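Local coordinates for iron-regulated outer membrane protein (Neisseria meningitidis, PDB 4B7O), which probably carries iron across the meningococcal outer membrane as a TonB-dependent transporter, a beta-barrel whose lumen is filled by a plug domain, at residues L88-P93 with V690-A695; S94-G99 with R657-Q662. One frame throughout, in Å; residues are numbered along the deposited sequence.

Contact 1 (L88-P93 with V690-A695)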
loop_
_atom_site.group_PDB
_atom_site.type_symbol
_atom_site.label_atom_id
_atom_site.label_comp_id
_atom_site.label_asym_id
_atom_site.label_seq_id
_atom_site.Cartn_x
_atom_site.Cartn_y
_atom_site.Cartn_z
ATOM N N LEU A 88 6.378 -1.941 -11.143
ATOM C CA LEU A 88 5.261 -2.663 -11.699
ATOM C C LEU A 88 4.064 -1.775 -12.035
ATOM O O LEU A 88 3.356 -2.038 -13.022
ATOM C CB LEU A 88 4.786 -3.723 -10.696
ATOM C CG LEU A 88 4.178 -4.967 -11.293
ATOM C CD1 LEU A 88 4.892 -5.385 -12.578
ATOM C CD2 LEU A 88 4.242 -6.096 -10.279
ATOM N N LEU A 89 3.786 -0.785 -11.178
ATOM C CA LEU A 89 2.606 0.023 -11.357
ATOM C C LEU A 89 3.016 1.421 -11.848
ATOM O O LEU A 89 2.363 2.430 -11.454
ATOM C CB LEU A 89 1.873 0.167 -10.039
ATOM C CG LEU A 89 1.735 -1.089 -9.178
ATOM C CD1 LEU A 89 1.385 -0.660 -7.778
ATOM C CD2 LEU A 89 0.695 -2.057 -9.706
ATOM N N LYS A 90 4.100 1.514 -12.640
ATOM C CA LYS A 90 4.585 2.832 -13.002
ATOM C C LYS A 90 3.703 3.585 -14.037
ATOM O O LYS A 90 3.767 4.815 -14.163
ATOM C CB LYS A 90 6.023 2.800 -13.455
ATOM C CG LYS A 90 6.252 2.178 -14.812
ATOM C CD LYS A 90 7.752 2.170 -15.118
ATOM C CE LYS A 90 8.432 3.437 -14.563
ATOM N NZ LYS A 90 9.937 3.499 -14.644
ATOM N N GLU A 91 2.891 2.829 -14.745
ATOM C CA GLU A 91 1.988 3.369 -15.724
ATOM C C GLU A 91 0.658 3.828 -15.128
ATOM O O GLU A 91 -0.163 4.387 -15.826
ATOM C CB GLU A 91 1.717 2.311 -16.768
ATOM C CG GLU A 91 1.926 2.879 -18.133
ATOM C CD GLU A 91 1.630 1.891 -19.249
ATOM O OE1 GLU A 91 1.880 0.656 -19.052
ATOM O OE2 GLU A 91 1.159 2.390 -20.316
ATOM N N GLU A 92 0.423 3.546 -13.863
ATOM C CA GLU A 92 -0.755 4.065 -13.190
ATOM C C GLU A 92 -0.517 5.453 -12.587
ATOM O O GLU A 92 0.160 5.590 -11.591
ATOM C CB GLU A 92 -1.246 3.084 -12.148
ATOM C CG GLU A 92 -2.348 3.674 -11.269
ATOM C CD GLU A 92 -3.577 4.262 -12.007
ATOM O OE1 GLU A 92 -4.207 3.440 -12.748
ATOM O OE2 GLU A 92 -3.912 5.519 -11.809
ATOM N N PRO A 93 -1.096 6.492 -13.190
ATOM C CA PRO A 93 -0.712 7.860 -12.826
ATOM C C PRO A 93 -1.222 8.347 -11.463
ATOM O O PRO A 93 -0.744 9.364 -10.973
ATOM C CB PRO A 93 -1.308 8.725 -13.975
ATOM C CG PRO A 93 -2.275 7.834 -14.737
ATOM C CD PRO A 93 -2.163 6.434 -14.224
ATOM N N VAL A 690 10.669 10.340 -17.273
ATOM C CA VAL A 690 11.349 9.058 -17.281
ATOM C C VAL A 690 10.895 8.189 -18.454
ATOM O O VAL A 690 9.708 8.034 -18.676
ATOM C CB VAL A 690 11.099 8.344 -15.937
ATOM C CG1 VAL A 690 11.785 6.997 -15.913
ATOM C CG2 VAL A 690 11.678 9.205 -14.825
ATOM N N ASN A 691 11.840 7.598 -19.171
ATOM C CA ASN A 691 11.529 6.809 -20.345
ATOM C C ASN A 691 12.149 5.455 -20.217
ATOM O O ASN A 691 13.313 5.373 -19.831
ATOM C CB ASN A 691 12.084 7.452 -21.604
ATOM C CG ASN A 691 11.276 8.631 -22.050
ATOM O OD1 ASN A 691 11.663 9.789 -21.819
ATOM N ND2 ASN A 691 10.137 8.359 -22.707
ATOM N N ASP A 692 11.395 4.403 -20.558
ATOM C CA ASP A 692 11.876 3.011 -20.433
ATOM C C ASP A 692 11.662 2.335 -21.783
ATOM O O ASP A 692 10.753 2.712 -22.521
ATOM C CB ASP A 692 11.098 2.197 -19.418
ATOM C CG ASP A 692 11.046 2.809 -18.014
ATOM O OD1 ASP A 692 11.794 3.749 -17.675
ATOM O OD2 ASP A 692 10.239 2.298 -17.188
ATOM N N VAL A 693 12.445 1.314 -22.090
ATOM C CA VAL A 693 12.080 0.423 -23.180
ATOM C C VAL A 693 12.195 -1.029 -22.680
ATOM O O VAL A 693 12.939 -1.305 -21.782
ATOM C CB VAL A 693 12.966 0.677 -24.396
ATOM C CG1 VAL A 693 12.808 2.117 -24.883
ATOM C CG2 VAL A 693 14.412 0.445 -24.034
ATOM N N PHE A 694 11.420 -1.951 -23.204
ATOM C CA PHE A 694 11.477 -3.288 -22.660
ATOM C C PHE A 694 11.207 -4.275 -23.762
ATOM O O PHE A 694 10.590 -3.946 -24.777
ATOM C CB PHE A 694 10.392 -3.444 -21.587
ATOM C CG PHE A 694 9.018 -3.060 -22.071
ATOM C CD1 PHE A 694 8.622 -1.733 -22.062
ATOM C CD2 PHE A 694 8.146 -4.014 -22.569
ATOM C CE1 PHE A 694 7.364 -1.356 -22.531
ATOM C CE2 PHE A 694 6.882 -3.651 -23.048
ATOM C CZ PHE A 694 6.498 -2.321 -23.029
ATOM N N ALA A 695 11.580 -5.520 -23.541
ATOM C CA ALA A 695 11.225 -6.521 -24.510
ATOM C C ALA A 695 10.859 -7.762 -23.794
ATOM O O ALA A 695 11.559 -8.186 -22.875
ATOM C CB ALA A 695 12.419 -6.795 -25.441
#
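K90 reaches from the plug to the barrel wall and meets D692 head on, the two side chains coming from opposite directions; CA of K90 and CA of V690, the nearest pair, are 10.1 Å apart. NZ of K90 lies 2.8 Å from OD2 of D692 in a hydrogen-bonded salt bridge, approaching that oxygen on the syn side, facing the other carboxylate oxygen; OD1 of D692 is farther from NZ, at 3.6 Å. The lysine chain leaves the type I turn L89-E92, and a bend at chi3 (-36°) turns CE and NZ toward D692. CD of K90 lies beside the carboxylate, 3.2 Å from OD2 of D692. V690, one inward-facing position earlier on the strand, adds a loose flank, its CG1 4.2 Å from NZ of K90. Each charge has a further partner. E87, in the preceding plug helix 85-88, forms a second salt bridge with K90, while OD1 of D692 accepts a hydrogen bond from the backbone N of N713. With its two oxygens divided between the amine and a main-chain N-H, the carboxylate is held in rotation, and the lysine set between two acids probably stays protonated, making this plug-barrel contact an electrostatic one.

Contact 2 (S94-G99 with R657-Q662); sequences SIDFGG and RGRYVQ
Two oxygens of the plug strand, the carbonyl O of I95 and OD1 of D96, converge on one nitrogen of a barrel arginine, NH2 of R659. The ionic part is the salt bridge to D96. NH2 of R659 donates to OD1 of D96 over 3.2 Å, with an N-H...O angle of 140°. The carboxylate and guanidinium planes are only 5° apart, yet the groups are stepped rather than coplanar: NH2 sits 29° out of the carboxylate plane and on the anti side of OD1, so this is a single-point contact at the guanidinium edge and not a two-pronged pair. R659 gets there by running extended from CG to NE.

The main-chain part is a weak, bent hydrogen bond: the same NH2 of R659 reaches O of I95, also at 3.2 Å, and the carbonyl lies oblique to the guanidinium. Partners beyond the two strands complete the set: NH1 of R659 bonds to the carbonyl of K90 in the plug turn, and OD2 of D96 takes a hydrogen bond from S723.

A buried arginine is thus met by one carboxylate and two main-chain carbonyls, that of I95 only weakly. The negative charge of D96 probably offsets its own, while the spread of acceptors over NH1 and NH2 should restrict the guanidinium's rotation and joins the barrel wall to the edge strand of the plug's small antiparallel sheet.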
loop_
_atom_site.group_PDB
_atom_site.type_symbol
_atom_site.label_atom_id
_atom_site.label_comp_id
_atom_site.label_asym_id
_atom_site.label_seq_id
_atom_site.Cartn_x
_atom_site.Cartn_y
_atom_site.Cartn_z
ATOM N N SER A 94 -2.206 7.723 -10.844
ATOM C CA SER A 94 -2.622 8.346 -9.585
ATOM C C SER A 94 -1.895 7.690 -8.331
ATOM O O SER A 94 -2.124 8.049 -7.168
ATOM C CB SER A 94 -4.147 8.332 -9.494
ATOM O OG SER A 94 -4.566 6.973 -9.445
ATOM N N ILE A 95 -1.016 6.748 -8.619
ATOM C CA ILE A 95 -0.236 6.094 -7.582
ATOM C C ILE A 95 1.147 6.622 -7.786
ATOM O O ILE A 95 1.621 6.577 -8.873
ATOM C CB ILE A 95 -0.212 4.573 -7.774
ATOM C CG1 ILE A 95 -1.615 4.051 -7.906
ATOM C CG2 ILE A 95 0.386 3.827 -6.593
ATOM C CD1 ILE A 95 -1.636 2.574 -8.241
ATOM N N ASP A 96 1.772 7.165 -6.759
ATOM C CA ASP A 96 3.126 7.659 -6.873
ATOM C C ASP A 96 3.994 7.113 -5.732
ATOM O O ASP A 96 3.550 6.947 -4.599
ATOM C CB ASP A 96 3.126 9.187 -6.914
ATOM C CG ASP A 96 4.505 9.780 -7.219
ATOM O OD1 ASP A 96 5.149 9.347 -8.188
ATOM O OD2 ASP A 96 4.956 10.689 -6.490
ATOM N N PHE A 97 5.234 6.784 -6.059
ATOM C CA PHE A 97 6.144 6.250 -5.077
ATOM C C PHE A 97 7.292 7.171 -4.790
ATOM O O PHE A 97 7.778 7.888 -5.682
ATOM C CB PHE A 97 6.697 4.965 -5.570
ATOM C CG PHE A 97 5.726 3.860 -5.552
ATOM C CD1 PHE A 97 4.839 3.688 -6.598
ATOM C CD2 PHE A 97 5.734 2.947 -4.516
ATOM C CE1 PHE A 97 3.929 2.632 -6.572
ATOM C CE2 PHE A 97 4.838 1.887 -4.477
ATOM C CZ PHE A 97 3.942 1.714 -5.516
ATOM N N GLY A 98 7.730 7.149 -3.534
ATOM C CA GLY A 98 8.978 7.854 -3.170
ATOM C C GLY A 98 10.227 7.110 -3.675
ATOM O O GLY A 98 10.193 5.903 -3.948
ATOM N N GLY A 99 11.331 7.829 -3.797
ATOM C CA GLY A 99 12.668 7.244 -4.081
ATOM C C GLY A 99 13.207 6.276 -3.012
ATOM O O GLY A 99 12.722 6.233 -1.874
ATOM N N ARG A 657 7.908 2.901 -22.630
ATOM C CA ARG A 657 7.022 3.301 -21.553
ATOM C C ARG A 657 7.495 4.645 -21.001
ATOM O O ARG A 657 8.673 4.928 -20.979
ATOM C CB ARG A 657 7.020 2.233 -20.454
ATOM C CG ARG A 657 6.019 2.509 -19.354
ATOM C CD ARG A 657 5.869 1.381 -18.329
ATOM N NE ARG A 657 5.008 0.247 -18.779
ATOM C CZ ARG A 657 5.456 -0.987 -19.102
ATOM N NH1 ARG A 657 6.743 -1.277 -19.097
ATOM N NH2 ARG A 657 4.624 -1.949 -19.462
ATOM N N GLY A 658 6.608 5.498 -20.571
ATOM C CA GLY A 658 7.111 6.772 -20.118
ATOM C C GLY A 658 6.244 7.336 -19.041
ATOM O O GLY A 658 5.063 7.062 -19.005
ATOM N N ARG A 659 6.838 8.127 -18.156
ATOM C CA ARG A 659 6.103 8.681 -17.067
ATOM C C ARG A 659 6.607 10.066 -16.886
ATOM O O ARG A 659 7.814 10.269 -16.713
ATOM C CB ARG A 659 6.367 7.864 -15.820
ATOM C CG ARG A 659 5.485 8.261 -14.675
ATOM C CD ARG A 659 5.777 7.415 -13.464
ATOM N NE ARG A 659 5.164 8.027 -12.289
ATOM C CZ ARG A 659 3.933 7.766 -11.838
ATOM N NH1 ARG A 659 3.150 6.899 -12.451
ATOM N NH2 ARG A 659 3.487 8.388 -10.763
ATOM N N TYR A 660 5.705 11.037 -16.957
ATOM C CA TYR A 660 6.107 12.401 -16.841
ATOM C C TYR A 660 5.321 13.011 -15.758
ATOM O O TYR A 660 4.084 12.907 -15.726
ATOM C CB TYR A 660 5.887 13.140 -18.152
ATOM C CG TYR A 660 7.022 12.927 -19.171
ATOM C CD1 TYR A 660 7.297 11.645 -19.694
ATOM C CD2 TYR A 660 7.816 14.023 -19.631
ATOM C CE1 TYR A 660 8.318 11.453 -20.627
ATOM C CE2 TYR A 660 8.832 13.828 -20.581
ATOM C CZ TYR A 660 9.062 12.551 -21.064
ATOM O OH TYR A 660 10.047 12.330 -21.965
ATOM N N VAL A 661 6.024 13.633 -14.822
ATOM C CA VAL A 661 5.330 14.426 -13.825
ATOM C C VAL A 661 5.721 15.878 -13.867
ATOM O O VAL A 661 6.893 16.226 -13.989
ATOM C CB VAL A 661 5.216 13.767 -12.425
ATOM C CG1 VAL A 661 5.769 12.364 -12.402
ATOM C CG2 VAL A 661 5.692 14.648 -11.280
ATOM N N GLN A 662 4.701 16.717 -13.850
ATOM C CA GLN A 662 4.864 18.153 -13.943
ATOM C C GLN A 662 5.247 18.729 -12.558
ATOM O O GLN A 662 5.091 18.082 -11.535
ATOM C CB GLN A 662 3.554 18.775 -14.453
ATOM C CG GLN A 662 3.326 18.445 -15.901
ATOM C CD GLN A 662 2.190 19.238 -16.507
ATOM O OE1 GLN A 662 1.055 18.762 -16.592
ATOM N NE2 GLN A 662 2.503 20.434 -16.984
#

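How the contacts relate
From the N terminus the chain builds the plug first, and the two plug segments follow one another directly: the turn 88-93 after helix 85-88, then 94-99 with strand 95-97. Most of the barrel intervenes before the chain returns to them. Strand 652-665 comes back first and closes contact 2; the next strand, 684-697, closes contact 1, so the loop of contact 2 is nested inside that of contact 1. The two barrel strands are antiparallel neighbours, with D692 N bonded to R657 O, and the two contacts also touch through the plug turn. With centres about 9 Å apart, the contacts pin consecutive plug segments to one patch of the barrel's inner wall.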